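Local coordinates for protein pectate lyase (Bacillus, PDB 3VMV) that probably cleaves polygalacturonate, the backbone of pectate, as a secreted family 1 polysaccharide lyase built on a right-handed parallel beta-helix, at residues Met179-Thr184 with Ile194-Asn199; Asn221-Lys224 with Thr229-Asn232. All blocks are in the same frame, centred on the assembly; numbering follows the deposited sequence.

Contact 1: Met179-Thr184 with Ile194-Asn199; sequences MLVGHT and ITYHHN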
# COMPACT_ATOMS: atom_id res chain seq x y z
N MET A 179 2.39 3.45 5.95
CA MET A 179 1.45 2.38 5.61
C MET A 179 0.94 1.70 6.85
O MET A 179 1.72 1.32 7.74
CB MET A 179 2.16 1.31 4.79
CG MET A 179 2.64 1.79 3.46
SD MET A 179 3.35 0.48 2.43
CE MET A 179 4.67 -0.16 3.47
N LEU A 180 -0.37 1.50 6.92
CA LEU A 180 -0.99 0.76 8.02
C LEU A 180 -1.57 -0.55 7.49
O LEU A 180 -2.11 -0.60 6.35
CB LEU A 180 -2.12 1.65 8.59
CG LEU A 180 -2.80 1.65 9.93
CD1 LEU A 180 -1.78 1.95 11.02
CD2 LEU A 180 -3.92 2.70 9.92
N VAL A 181 -1.48 -1.61 8.30
CA VAL A 181 -2.21 -2.83 8.01
C VAL A 181 -2.91 -3.17 9.30
O VAL A 181 -2.33 -3.82 10.18
CB VAL A 181 -1.27 -3.97 7.55
CG1 VAL A 181 -2.06 -5.27 7.31
CG2 VAL A 181 -0.51 -3.57 6.30
N GLY A 182 -4.18 -2.78 9.42
CA GLY A 182 -4.93 -2.89 10.66
C GLY A 182 -4.81 -1.59 11.46
O GLY A 182 -3.72 -1.22 11.85
N HIS A 183 -5.95 -0.93 11.69
CA HIS A 183 -5.96 0.43 12.26
C HIS A 183 -6.19 0.45 13.77
O HIS A 183 -6.06 1.50 14.40
CB HIS A 183 -7.04 1.30 11.56
CG HIS A 183 -8.44 0.99 11.99
ND1 HIS A 183 -9.07 -0.22 11.74
CD2 HIS A 183 -9.32 1.70 12.75
CE1 HIS A 183 -10.27 -0.22 12.29
NE2 HIS A 183 -10.44 0.93 12.91
N THR A 184 -6.57 -0.69 14.34
CA THR A 184 -6.89 -0.78 15.76
C THR A 184 -6.61 -2.19 16.26
O THR A 184 -6.54 -3.13 15.47
CB THR A 184 -8.36 -0.41 16.02
OG1 THR A 184 -8.52 -0.12 17.42
CG2 THR A 184 -9.31 -1.54 15.61
N ILE A 194 -1.28 -9.89 2.76
CA ILE A 194 -0.74 -8.75 1.99
C ILE A 194 0.70 -9.06 1.55
O ILE A 194 1.52 -9.47 2.36
CB ILE A 194 -0.66 -7.50 2.89
CG1 ILE A 194 -1.87 -7.41 3.84
CG2 ILE A 194 -0.42 -6.21 2.09
CD1 ILE A 194 -3.22 -7.17 3.11
N THR A 195 1.01 -8.79 0.28
CA THR A 195 2.37 -8.89 -0.25
C THR A 195 2.85 -7.49 -0.62
O THR A 195 2.13 -6.76 -1.33
CB THR A 195 2.32 -9.72 -1.55
OG1 THR A 195 1.83 -11.02 -1.26
CG2 THR A 195 3.72 -9.82 -2.21
N TYR A 196 4.08 -7.17 -0.25
CA TYR A 196 4.76 -5.99 -0.74
C TYR A 196 6.03 -6.43 -1.43
O TYR A 196 6.87 -7.08 -0.80
CB TYR A 196 5.16 -5.07 0.41
CG TYR A 196 4.04 -4.54 1.27
CD1 TYR A 196 3.50 -3.29 1.04
CD2 TYR A 196 3.53 -5.28 2.32
CE1 TYR A 196 2.46 -2.81 1.86
CE2 TYR A 196 2.49 -4.79 3.13
CZ TYR A 196 1.99 -3.55 2.88
OH TYR A 196 0.95 -3.09 3.69
N HIS A 197 6.20 -6.08 -2.69
CA HIS A 197 7.46 -6.41 -3.36
C HIS A 197 7.89 -5.37 -4.36
O HIS A 197 7.08 -4.69 -5.00
CB HIS A 197 7.40 -7.85 -3.99
CG HIS A 197 6.60 -7.94 -5.25
ND1 HIS A 197 7.17 -7.77 -6.50
CD2 HIS A 197 5.29 -8.20 -5.46
CE1 HIS A 197 6.22 -7.92 -7.43
NE2 HIS A 197 5.07 -8.17 -6.82
N HIS A 198 9.21 -5.21 -4.47
CA HIS A 198 9.80 -4.28 -5.43
C HIS A 198 9.36 -2.84 -5.27
O HIS A 198 9.31 -2.11 -6.24
CB HIS A 198 9.62 -4.78 -6.87
CG HIS A 198 10.42 -6.01 -7.16
ND1 HIS A 198 9.92 -7.29 -7.00
CD2 HIS A 198 11.72 -6.15 -7.53
CE1 HIS A 198 10.87 -8.16 -7.32
NE2 HIS A 198 11.96 -7.49 -7.65
N ASN A 199 9.07 -2.44 -4.04
CA ASN A 199 8.80 -1.02 -3.80
C ASN A 199 10.05 -0.30 -3.35
O ASN A 199 10.97 -0.91 -2.76
CB ASN A 199 7.74 -0.85 -2.70
CG ASN A 199 6.43 -1.54 -3.03
OD1 ASN A 199 5.64 -1.08 -3.85
ND2 ASN A 199 6.20 -2.73 -2.40
O HOH W 1 -0.56 -0.85 3.84
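Y196 reaches across the interior of the beta-helix from strand 192-197 and meets M179 and V181 of strand 177-181, on the facing wall. The short strand axes come no closer than 10.8 Å and run nearly antiparallel (153°), so the two backbones make no direct hydrogen bond and the side chains fill the space between them.

The sulfur contact is a Met-aromatic one. The M179 chain, leaving beside its backbone N, sets SD 3.5 Å from CE1 of Y196 and oblique to the ring, and the bend at chi3 (-57°) folds CE onto the same CD1-CE1 side. The apolar pair is V181 CG1 against CG1 of I194, at 4.1 Å. F172 and V167 of strand 165-175 pack against M179 and Y196 respectively.

At the phenol end, V181 CG2 is pressed closely on the hydroxyl, 3.0 Å from Y196 OH and near the ring plane, with no hydrogen bond. The polar link is made by one water. Y196 OH donates to it at 2.7 Å, the water lying in the ring plane, and the water in turn donates to L180 O at 3.0 Å.

A buried phenol is therefore placed with its ring among sulfur and methyl groups and its hydroxyl proton spent on a water, which carries the hydrogen bonding on to a main-chain carbonyl of the opposite wall.

Contact 2: Asn221-Lys224 with Thr229-Asn232; sequences NYFK and TAIN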
# COMPACT_ATOMS: atom_id res chain seq x y z
N ASN A 221 12.11 -5.39 -1.68
CA ASN A 221 11.94 -3.92 -1.56
C ASN A 221 13.26 -3.24 -1.21
O ASN A 221 14.20 -3.91 -0.72
CB ASN A 221 10.91 -3.58 -0.48
CG ASN A 221 9.59 -4.28 -0.68
OD1 ASN A 221 8.77 -3.89 -1.53
ND2 ASN A 221 9.38 -5.35 0.09
N TYR A 222 13.32 -1.93 -1.47
CA TYR A 222 14.48 -1.09 -1.19
C TYR A 222 14.03 -0.04 -0.21
O TYR A 222 13.22 0.81 -0.57
CB TYR A 222 14.95 -0.46 -2.51
CG TYR A 222 16.16 0.45 -2.49
CD1 TYR A 222 16.93 0.60 -1.36
CD2 TYR A 222 16.55 1.09 -3.65
CE1 TYR A 222 18.05 1.47 -1.40
CE2 TYR A 222 17.65 1.94 -3.69
CZ TYR A 222 18.39 2.09 -2.56
OH TYR A 222 19.48 2.92 -2.65
N PHE A 223 14.49 -0.18 1.03
CA PHE A 223 14.19 0.75 2.14
C PHE A 223 15.38 1.67 2.29
O PHE A 223 16.53 1.19 2.37
CB PHE A 223 14.06 -0.03 3.43
CG PHE A 223 12.89 -1.01 3.53
CD1 PHE A 223 11.79 -0.70 4.32
CD2 PHE A 223 12.94 -2.26 2.90
CE1 PHE A 223 10.76 -1.62 4.54
CE2 PHE A 223 11.92 -3.19 3.09
CZ PHE A 223 10.80 -2.87 3.90
N LYS A 224 15.16 2.99 2.36
CA LYS A 224 16.27 3.94 2.39
C LYS A 224 15.89 5.14 3.22
O LYS A 224 14.80 5.71 3.04
CB LYS A 224 16.59 4.41 0.97
CG LYS A 224 17.80 5.33 0.87
CD LYS A 224 18.13 5.58 -0.61
CE LYS A 224 19.46 6.29 -0.75
NZ LYS A 224 19.46 7.60 -0.06
N THR A 229 11.47 4.12 12.44
CA THR A 229 11.43 2.66 12.30
C THR A 229 10.78 2.28 10.97
O THR A 229 10.03 3.07 10.37
CB THR A 229 10.60 1.99 13.40
OG1 THR A 229 9.28 2.50 13.38
CG2 THR A 229 11.21 2.29 14.81
N ALA A 230 11.01 1.04 10.53
CA ALA A 230 10.36 0.58 9.31
C ALA A 230 9.27 -0.43 9.59
O ALA A 230 8.14 -0.05 9.91
CB ALA A 230 11.42 -0.01 8.33
N ILE A 231 9.57 -1.71 9.51
CA ILE A 231 8.51 -2.75 9.71
C ILE A 231 8.17 -2.93 11.20
O ILE A 231 9.06 -3.24 12.00
CB ILE A 231 9.01 -4.08 9.16
CG1 ILE A 231 9.41 -3.95 7.69
CG2 ILE A 231 7.91 -5.17 9.33
CD1 ILE A 231 10.21 -5.14 7.19
N ASN A 232 6.90 -2.69 11.56
CA ASN A 232 6.49 -2.77 12.94
C ASN A 232 5.45 -3.86 13.03
O ASN A 232 4.34 -3.67 12.58
CB ASN A 232 5.90 -1.43 13.37
CG ASN A 232 5.54 -1.39 14.86
OD1 ASN A 232 5.77 -2.35 15.60
ND2 ASN A 232 5.00 -0.24 15.32
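F223 points its ring from strand 222-226 into the interior of the beta-helix, where it meets A230 and I231 at the start of the strand that follows, 231-234, which opens the next turn of the beta-helix. The closest pair of alpha carbons, those of F223 and A230, is 8.1 Å apart, and everything that passes between the segments is apolar.

The ring is placed by its first torsion: CG lies opposite the carbonyl carbon and beside the backbone N (chi1 -65°), which carries the ring across the gap with its CD1-CE1-CZ side toward 229-232. A230 meets the near part of that side, its CB 4.1 Å from CD1 of F223. I231 takes the far part. Its CB does not aim at F223, but CG1, set beside the backbone N, lies 4.1 Å from CE1 of F223. From there the arm runs on extended (chi2 167°) and brings I231 CD1 to 4.0 Å from CZ of F223. The two side chains cross at about a right angle, and both the alanine methyl and the isoleucine arm approach the ring obliquely.

Neighbouring coils complete the setting. F223 lies in a row of phenylalanines from three successive coils, stacked on F246 and tilted by about 45° against F201; V249 touches both F223 and A230.

An alanine in place of F223 would probably open a gap beside I231 CD1 and the A230 methyl, and leave F201 and F246 without the ring that lies between them. With no polar group in the touching side chains, the contact holds by shape and the exclusion of water, and gives no directional bond between the two segments.

How the contacts relate
Contacts 1 and 2 lie in series along the chain, contact 1 closing before contact 2 opens, and their centres are about 11 Å apart. Contact 1 spans facing walls of the beta-helix interior, with a water and a sulfur in play; contact 2 packs the inside of the bend between consecutive strands, with hydrocarbon alone. They join directly at N199 and N221, the asparagines of successive coils: N221 OD1 lies 2.9 Å from N199 N, and N199 O lies 2.9 Å from Y222 N, both probable hydrogen bonds. N221 ND2 also bonds to Y196 O, tying the residue that carries contact 1 to the next coil. Neither contact includes a bound ligand or metal.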